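Local coordinates for protein inorganic pyrophosphatase (Neisseria gonorrhoeae, PDB 5TEA) that probably catalyses the magnesium-dependent hydrolysis of inorganic pyrophosphate to two phosphate ions, working as a homohexamer, at residues B[136-139]-B[140-143]; B[105-109]-B[110-114]; B[123-126]-B[127-131]. All coordinates share one frame; numbering follows the deposited sequence.

Contact 1 (B[136-139]-B[140-143])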
loop_
_atom_site.group_PDB
_atom_site.type_symbol
_atom_site.label_atom_id
_atom_site.label_comp_id
_atom_site.label_asym_id
_atom_site.label_seq_id
_atom_site.Cartn_x
_atom_site.Cartn_y
_atom_site.Cartn_z
ATOM N N PRO B 136 -7.097 -18.726 -14.125
ATOM C CA PRO B 136 -6.069 -18.645 -15.171
ATOM C C PRO B 136 -5.014 -19.710 -14.909
ATOM O O PRO B 136 -4.521 -19.860 -13.788
ATOM C CB PRO B 136 -5.495 -17.225 -15.035
ATOM C CG PRO B 136 -6.254 -16.553 -13.967
ATOM C CD PRO B 136 -7.368 -17.432 -13.485
ATOM N N GLN B 137 -4.699 -20.477 -15.946
ATOM C CA GLN B 137 -3.792 -21.592 -15.743
ATOM C C GLN B 137 -2.392 -21.100 -15.409
ATOM O O GLN B 137 -1.645 -21.801 -14.724
ATOM C CB GLN B 137 -3.810 -22.493 -16.975
ATOM C CG GLN B 137 -5.198 -23.117 -17.190
ATOM C CD GLN B 137 -5.680 -23.938 -15.980
ATOM O OE1 GLN B 137 -5.367 -25.127 -15.872
ATOM N NE2 GLN B 137 -6.434 -23.300 -15.066
ATOM N N GLN B 138 -2.055 -19.879 -15.820
ATOM C CA GLN B 138 -0.777 -19.290 -15.428
ATOM C C GLN B 138 -0.713 -19.018 -13.922
ATOM O O GLN B 138 0.377 -19.041 -13.331
ATOM C CB GLN B 138 -0.545 -18.008 -16.231
ATOM C CG GLN B 138 0.826 -17.364 -16.063
ATOM C CD GLN B 138 1.909 -18.022 -16.917
ATOM O OE1 GLN B 138 1.784 -19.184 -17.315
ATOM N NE2 GLN B 138 2.973 -17.264 -17.221
ATOM N N LEU B 139 -1.853 -18.749 -13.280
ATOM C CA LEU B 139 -1.820 -18.608 -11.825
ATOM C C LEU B 139 -1.477 -19.939 -11.171
ATOM O O LEU B 139 -0.693 -19.993 -10.221
ATOM C CB LEU B 139 -3.157 -18.090 -11.291
ATOM C CG LEU B 139 -3.318 -18.182 -9.764
ATOM C CD1 LEU B 139 -2.332 -17.238 -9.052
ATOM C CD2 LEU B 139 -4.740 -17.903 -9.329
ATOM N N ILE B 140 -2.063 -21.023 -11.671
ATOM C CA ILE B 140 -1.715 -22.345 -11.162
ATOM C C ILE B 140 -0.221 -22.604 -11.339
ATOM O O ILE B 140 0.456 -23.078 -10.424
ATOM C CB ILE B 140 -2.556 -23.427 -11.862
ATOM C CG1 ILE B 140 -4.063 -23.143 -11.738
ATOM C CG2 ILE B 140 -2.202 -24.796 -11.293
ATOM C CD1 ILE B 140 -4.617 -23.344 -10.361
ATOM N N LYS B 141 0.316 -22.299 -12.518
ATOM C CA LYS B 141 1.739 -22.551 -12.742
ATOM C C LYS B 141 2.615 -21.723 -11.802
ATOM O O LYS B 141 3.696 -22.183 -11.396
ATOM C CB LYS B 141 2.111 -22.257 -14.195
ATOM C CG LYS B 141 1.357 -23.073 -15.226
ATOM C CD LYS B 141 2.279 -23.552 -16.344
ATOM C CE LYS B 141 3.317 -22.492 -16.714
ATOM N NZ LYS B 141 4.322 -22.971 -17.724
ATOM N N GLN B 142 2.179 -20.505 -11.460
ATOM C CA GLN B 142 2.935 -19.682 -10.511
ATOM C C GLN B 142 2.897 -20.285 -9.112
ATOM O O GLN B 142 3.913 -20.310 -8.407
ATOM C CB GLN B 142 2.381 -18.251 -10.473
ATOM C CG GLN B 142 2.597 -17.432 -11.727
ATOM C CD GLN B 142 2.144 -15.991 -11.549
ATOM O OE1 GLN B 142 2.636 -15.276 -10.664
ATOM N NE2 GLN B 142 1.207 -15.555 -12.384
ATOM N N ILE B 143 1.729 -20.777 -8.696
ATOM C CA ILE B 143 1.614 -21.424 -7.396
ATOM C C ILE B 143 2.480 -22.669 -7.361
ATOM O O ILE B 143 3.152 -22.952 -6.365
ATOM C CB ILE B 143 0.140 -21.771 -7.100
ATOM C CG1 ILE B 143 -0.722 -20.499 -7.031
ATOM C CG2 ILE B 143 0.039 -22.582 -5.807
ATOM C CD1 ILE B 143 -2.207 -20.792 -6.907
HETATM O O HOH W 1 3.247 -20.464 -19.013
#
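L139 and I143, one turn apart on helix 137-149, meet through their branches: CG of L139 lies 4.0 Å from CD1 of I143, and the L139 methyl CD1 also leans on I143 CG1. The two side chains slant across each other rather than running alongside. L139 has CG anti to its own N (chi1 168°), while I143 carries CG1 beside its N and CD1 extended beyond it, which sends CD1 back along the helix toward L139. Beneath them the backbone follows the alpha-helical i to i+4 pattern. The backbone N atoms of I143, K141 and Q142 donate to the O atoms of L139, Q137 and Q138 respectively, each at 3.0 Å. The first such bond, from I140 N to P136 O, is weak at 3.4 Å. P136 stands at the N-cap.

On the polar side, Q138 and K141 are linked through a water that donates to Q138 OE1 at 2.6 Å and weakly accepts from K141 NZ. The bend of the Q138 chain at chi2 (81°) brings its end back toward K141, whose CE passes 3.7 Å from Q138 OE1. The Q138 and Q142 chains cross at about a right angle, their amide planes 73° apart. Each of these polar ends has partners in other copies of the protein: Q138 NE2 bonds R123 O and Q142 NE2 bonds N124 OD1 of the second subunit, while K141 NZ reaches L153 O and Q142 OE1 accepts from I58 N of the third.

The helix therefore opens at a place where three subunits of the hexamer come together. Its inner side faces its own chain, with I140 and I143 packed on W164 of strand 159-165, I140 also on L132 and L135, and I143 on T63.

Contact 2 (B[105-109]-B[110-114]). With CA (calcium ion), chain I.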
loop_
_atom_site.group_PDB
_atom_site.type_symbol
_atom_site.label_atom_id
_atom_site.label_comp_id
_atom_site.label_asym_id
_atom_site.label_seq_id
_atom_site.Cartn_x
_atom_site.Cartn_y
_atom_site.Cartn_z
ATOM N N PHE B 105 1.143 -32.534 -2.668
ATOM C CA PHE B 105 2.426 -31.904 -2.383
ATOM C C PHE B 105 3.197 -32.755 -1.390
ATOM O O PHE B 105 2.630 -33.282 -0.430
ATOM C CB PHE B 105 2.206 -30.492 -1.839
ATOM C CG PHE B 105 3.464 -29.693 -1.644
ATOM C CD1 PHE B 105 4.266 -29.349 -2.720
ATOM C CD2 PHE B 105 3.809 -29.241 -0.383
ATOM C CE1 PHE B 105 5.430 -28.594 -2.528
ATOM C CE2 PHE B 105 4.958 -28.469 -0.175
ATOM C CZ PHE B 105 5.765 -28.147 -1.253
ATOM N N VAL B 106 4.496 -32.870 -1.627
ATOM C CA VAL B 106 5.392 -33.593 -0.744
ATOM C C VAL B 106 6.421 -32.598 -0.244
ATOM O O VAL B 106 7.026 -31.867 -1.039
ATOM C CB VAL B 106 6.053 -34.785 -1.458
ATOM C CG1 VAL B 106 7.088 -35.440 -0.552
ATOM C CG2 VAL B 106 4.971 -35.796 -1.868
ATOM N N ASP B 107 6.591 -32.552 1.071
ATOM C CA ASP B 107 7.466 -31.590 1.740
ATOM C C ASP B 107 8.291 -32.390 2.730
ATOM O O ASP B 107 7.733 -32.980 3.663
ATOM C CB ASP B 107 6.634 -30.515 2.450
ATOM C CG ASP B 107 7.469 -29.368 3.001
ATOM O OD1 ASP B 107 8.693 -29.511 3.168
ATOM O OD2 ASP B 107 6.875 -28.305 3.283
ATOM N N ASP B 108 9.604 -32.449 2.501
ATOM C CA ASP B 108 10.546 -33.083 3.429
ATOM C C ASP B 108 10.208 -34.554 3.681
ATOM O O ASP B 108 10.360 -35.067 4.795
ATOM C CB ASP B 108 10.629 -32.303 4.747
ATOM C CG ASP B 108 11.874 -32.644 5.551
ATOM O OD1 ASP B 108 12.955 -32.871 4.944
ATOM O OD2 ASP B 108 11.781 -32.677 6.798
ATOM N N GLY B 109 9.821 -35.265 2.627
ATOM C CA GLY B 109 9.558 -36.688 2.763
ATOM C C GLY B 109 8.189 -37.044 3.313
ATOM O O GLY B 109 7.938 -38.225 3.590
ATOM N N GLU B 110 7.311 -36.067 3.512
ATOM C CA GLU B 110 5.973 -36.307 4.038
ATOM C C GLU B 110 4.938 -35.747 3.077
ATOM O O GLU B 110 5.183 -34.754 2.389
ATOM C CB GLU B 110 5.780 -35.654 5.422
ATOM C CG GLU B 110 6.789 -36.103 6.491
ATOM C CD GLU B 110 6.342 -37.341 7.233
ATOM O OE1 GLU B 110 7.018 -37.723 8.210
ATOM O OE2 GLU B 110 5.311 -37.931 6.842
ATOM N N VAL B 111 3.760 -36.374 3.051
ATOM C CA VAL B 111 2.637 -35.794 2.330
ATOM C C VAL B 111 2.222 -34.510 3.032
ATOM O O VAL B 111 2.073 -34.480 4.259
ATOM C CB VAL B 111 1.472 -36.796 2.259
ATOM C CG1 VAL B 111 0.240 -36.151 1.593
ATOM C CG2 VAL B 111 1.906 -38.065 1.510
ATOM N N ASP B 112 2.040 -33.437 2.260
ATOM C CA ASP B 112 1.645 -32.144 2.824
ATOM C C ASP B 112 0.707 -31.432 1.846
ATOM O O ASP B 112 0.967 -30.324 1.384
ATOM C CB ASP B 112 2.874 -31.296 3.139
ATOM C CG ASP B 112 2.547 -30.090 4.001
ATOM O OD1 ASP B 112 1.527 -30.132 4.716
ATOM O OD2 ASP B 112 3.294 -29.093 3.950
ATOM N N ASP B 113 -0.410 -32.089 1.533
ATOM C CA ASP B 113 -1.351 -31.576 0.544
ATOM C C ASP B 113 -1.959 -30.261 1.006
ATOM O O ASP B 113 -2.073 -29.992 2.205
ATOM C CB ASP B 113 -2.487 -32.578 0.297
ATOM C CG ASP B 113 -2.004 -33.896 -0.271
ATOM O OD1 ASP B 113 -0.947 -33.909 -0.937
ATOM O OD2 ASP B 113 -2.698 -34.929 -0.067
ATOM N N LYS B 114 -2.407 -29.459 0.039
ATOM C CA LYS B 114 -3.014 -28.164 0.315
ATOM C C LYS B 114 -4.309 -28.039 -0.478
ATOM O O LYS B 114 -4.308 -28.178 -1.704
ATOM C CB LYS B 114 -2.026 -27.034 -0.009
ATOM C CG LYS B 114 -0.643 -27.341 0.591
ATOM C CD LYS B 114 0.212 -26.135 0.842
ATOM C CE LYS B 114 1.626 -26.584 1.206
ATOM N NZ LYS B 114 1.641 -27.383 2.465
HETATM CA CA CA I . 0.116 -29.593 6.403
HETATM O O HOH W 2 4.466 -27.031 3.048
HETATM O O HOH W 3 -1.572 -30.123 4.782
HETATM O O HOH W 4 1.399 -28.061 6.482
#
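D107 and D112 lie side by side and point the same way, their carboxylate planes 43° apart and their OD2 atoms 3.7 Å from each other. A water between them donates to both, at 2.7 Å to D107 OD2 and 2.5 Å to D112 OD2, and so probably eases the approach of the two negative charges. Both side chains have CG anti to the backbone N (chi1 -172° in D107), which carries the carboxylates out in step.

The packed end of this beta hairpin centres on F105. Its ring turns an edge to D112 O, which lies in the ring plane 3.5 Å from CD2, and CE of K114 approaches CD2 obliquely. Either end of the F105 backbone is tied across: D112 N donates to F105 O at 2.8 Å, and F105 N to D113 OD1 at 3.0 Å, nearly along the C-O axis of that carboxylate oxygen. D113 OD2 forms a salt bridge with K104. T159 and V161 of strand 159-165 also pack against F105.

Toward the tip the contact thins to backbone. D107 and E110 form a hydrogen-bonded antiparallel pair closed by a type I' turn, in which D107 N donates to E110 O and E110 N to D107 O. D108, G109 and E110 are exposed there.

D112 divides its carboxylate between two cations. OD1 binds the calcium ion at 2.3 Å, alongside the carboxylates of D73, D77 and D80 and the backbone O of E78, while OD2 makes a salt bridge with K114 NZ at 2.8 Å, whose hydrogen bond is weak. K114 also bonds D112 O and D80, and D113 O holds one of the metal's waters. The lysine probably offsets some of the negative charge gathered at the metal site and helps to position D112, which is also a predicted magnesium ligand.

Contact 3 (B[123-126]-B[127-131])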
loop_
_atom_site.group_PDB
_atom_site.type_symbol
_atom_site.label_atom_id
_atom_site.label_comp_id
_atom_site.label_asym_id
_atom_site.label_seq_id
_atom_site.Cartn_x
_atom_site.Cartn_y
_atom_site.Cartn_z
ATOM N N ARG B 123 -18.895 -11.775 -4.056
ATOM C CA ARG B 123 -19.679 -10.885 -4.899
ATOM C C ARG B 123 -18.814 -9.892 -5.651
ATOM O O ARG B 123 -19.351 -8.980 -6.290
ATOM C CB ARG B 123 -20.743 -10.170 -4.055
ATOM C CG ARG B 123 -21.641 -11.199 -3.361
ATOM C CD ARG B 123 -22.850 -10.628 -2.666
ATOM N NE ARG B 123 -23.396 -11.638 -1.756
ATOM C CZ ARG B 123 -24.459 -11.462 -0.977
ATOM N NH1 ARG B 123 -25.120 -10.310 -0.988
ATOM N NH2 ARG B 123 -24.854 -12.446 -0.175
ATOM N N ASN B 124 -17.488 -10.046 -5.590
ATOM C CA ASN B 124 -16.626 -9.243 -6.447
ATOM C C ASN B 124 -16.439 -9.884 -7.820
ATOM O O ASN B 124 -16.503 -9.194 -8.842
ATOM C CB ASN B 124 -15.261 -9.031 -5.789
ATOM C CG ASN B 124 -14.354 -8.128 -6.610
ATOM O OD1 ASN B 124 -14.723 -7.007 -6.968
ATOM N ND2 ASN B 124 -13.159 -8.618 -6.921
ATOM N N ASN B 125 -16.188 -11.189 -7.877
ATOM C CA ASN B 125 -16.143 -11.867 -9.165
ATOM C C ASN B 125 -17.410 -12.664 -9.451
ATOM O O ASN B 125 -17.495 -13.316 -10.495
ATOM C CB ASN B 125 -14.897 -12.761 -9.267
ATOM C CG ASN B 125 -14.886 -13.919 -8.265
ATOM O OD1 ASN B 125 -15.922 -14.423 -7.856
ATOM N ND2 ASN B 125 -13.696 -14.323 -7.860
ATOM N N GLY B 126 -18.404 -12.601 -8.574
ATOM C CA GLY B 126 -19.646 -13.306 -8.845
ATOM C C GLY B 126 -19.521 -14.814 -8.784
ATOM O O GLY B 126 -20.165 -15.517 -9.571
ATOM N N ASN B 127 -18.716 -15.329 -7.849
ATOM C CA ASN B 127 -18.476 -16.765 -7.707
ATOM C C ASN B 127 -18.001 -17.375 -9.025
ATOM O O ASN B 127 -18.483 -18.418 -9.466
ATOM C CB ASN B 127 -19.728 -17.466 -7.182
ATOM C CG ASN B 127 -20.200 -16.860 -5.877
ATOM O OD1 ASN B 127 -19.431 -16.776 -4.922
ATOM N ND2 ASN B 127 -21.448 -16.400 -5.840
ATOM N N ALA B 128 -17.035 -16.704 -9.651
ATOM C CA ALA B 128 -16.542 -17.123 -10.962
ATOM C C ALA B 128 -15.765 -18.435 -10.924
ATOM O O ALA B 128 -15.590 -19.067 -11.971
ATOM C CB ALA B 128 -15.635 -16.036 -11.550
ATOM N N TYR B 129 -15.264 -18.843 -9.768
ATOM C CA TYR B 129 -14.309 -19.947 -9.679
ATOM C C TYR B 129 -14.929 -21.098 -8.903
ATOM O O TYR B 129 -15.094 -21.016 -7.682
ATOM C CB TYR B 129 -13.019 -19.483 -9.015
ATOM C CG TYR B 129 -12.385 -18.310 -9.714
ATOM C CD1 TYR B 129 -12.256 -18.286 -11.097
ATOM C CD2 TYR B 129 -11.920 -17.222 -8.990
ATOM C CE1 TYR B 129 -11.668 -17.204 -11.744
ATOM C CE2 TYR B 129 -11.332 -16.140 -9.626
ATOM C CZ TYR B 129 -11.214 -16.139 -11.003
ATOM O OH TYR B 129 -10.644 -15.057 -11.642
ATOM N N LYS B 130 -15.277 -22.167 -9.611
ATOM C CA LYS B 130 -15.767 -23.379 -8.979
ATOM C C LYS B 130 -14.851 -24.573 -9.173
ATOM O O LYS B 130 -14.971 -25.544 -8.415
ATOM C CB LYS B 130 -17.176 -23.725 -9.498
ATOM C CG LYS B 130 -18.222 -22.679 -9.076
ATOM C CD LYS B 130 -19.651 -23.023 -9.483
ATOM C CE LYS B 130 -20.619 -21.955 -8.973
ATOM N NZ LYS B 130 -22.017 -22.151 -9.484
ATOM N N THR B 131 -13.957 -24.540 -10.161
ATOM C CA THR B 131 -12.985 -25.596 -10.422
ATOM C C THR B 131 -11.626 -24.960 -10.651
ATOM O O THR B 131 -11.525 -23.761 -10.891
ATOM C CB THR B 131 -13.356 -26.420 -11.663
ATOM O OG1 THR B 131 -13.254 -25.580 -12.819
ATOM C CG2 THR B 131 -14.761 -26.970 -11.551
#
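In the long loop between strand 110-119 and helix 137-149, the chain bends tightly round G126 and N127, and the side chain of N125 bridges the inside of the bend. Its OD1 accepts a hydrogen bond from A128 N at 3.1 Å. The N-H points fairly straight at the oxygen (166°), yet the donor stands above the plane of the N125 amide, 65° out of it. N127 N is also close to the same oxygen, at 2.9 Å. N125 holds CG between its own N and carbonyl carbon (chi1 64°), a crowded position that swings the amide over the following residues.

The other branch of the amide, ND2, comes within 3.5 Å of Y129 CE2, the amide and ring planes being 75° apart. It donates to E86 OE2, and E86 in turn packs against Y129. The A128 methyl, CB, lies 4.0 Å from N125 CG and sits over one face of the Y129 ring, near its rim. G126 and N127 both have positive phi, easy for glycine and well tolerated by asparagine; N127 OD1 accepts from D122 N.

With a backbone amide at one end and the E86 carboxylate at the other, the buried N125 amide uses both of its polar atoms. This fixes its rotation and ties the bend to the loop around E86, away from the annotated sites.

How the contacts relate
Along the chain the order is contact 2, contact 3, contact 1. The hairpin of strands 94-107 and 110-119 comes first, then the loop 123-131, then the start of helix 137-149. Contacts 2 and 3 lie on opposite sides of the chain's centre, their own centres about 28 Å apart. Contact 1 is about 19 Å from contact 2 and about 17 Å from contact 3, centre to centre, and none of the three touches another. Contact 2 carries a metal ligand and meets no other subunit. Contacts 1 and 3 both reach the second subunit, where R123 and N124 of one copy meet Q138 and Q142 of the other, so helix start and loop share in hexamer assembly.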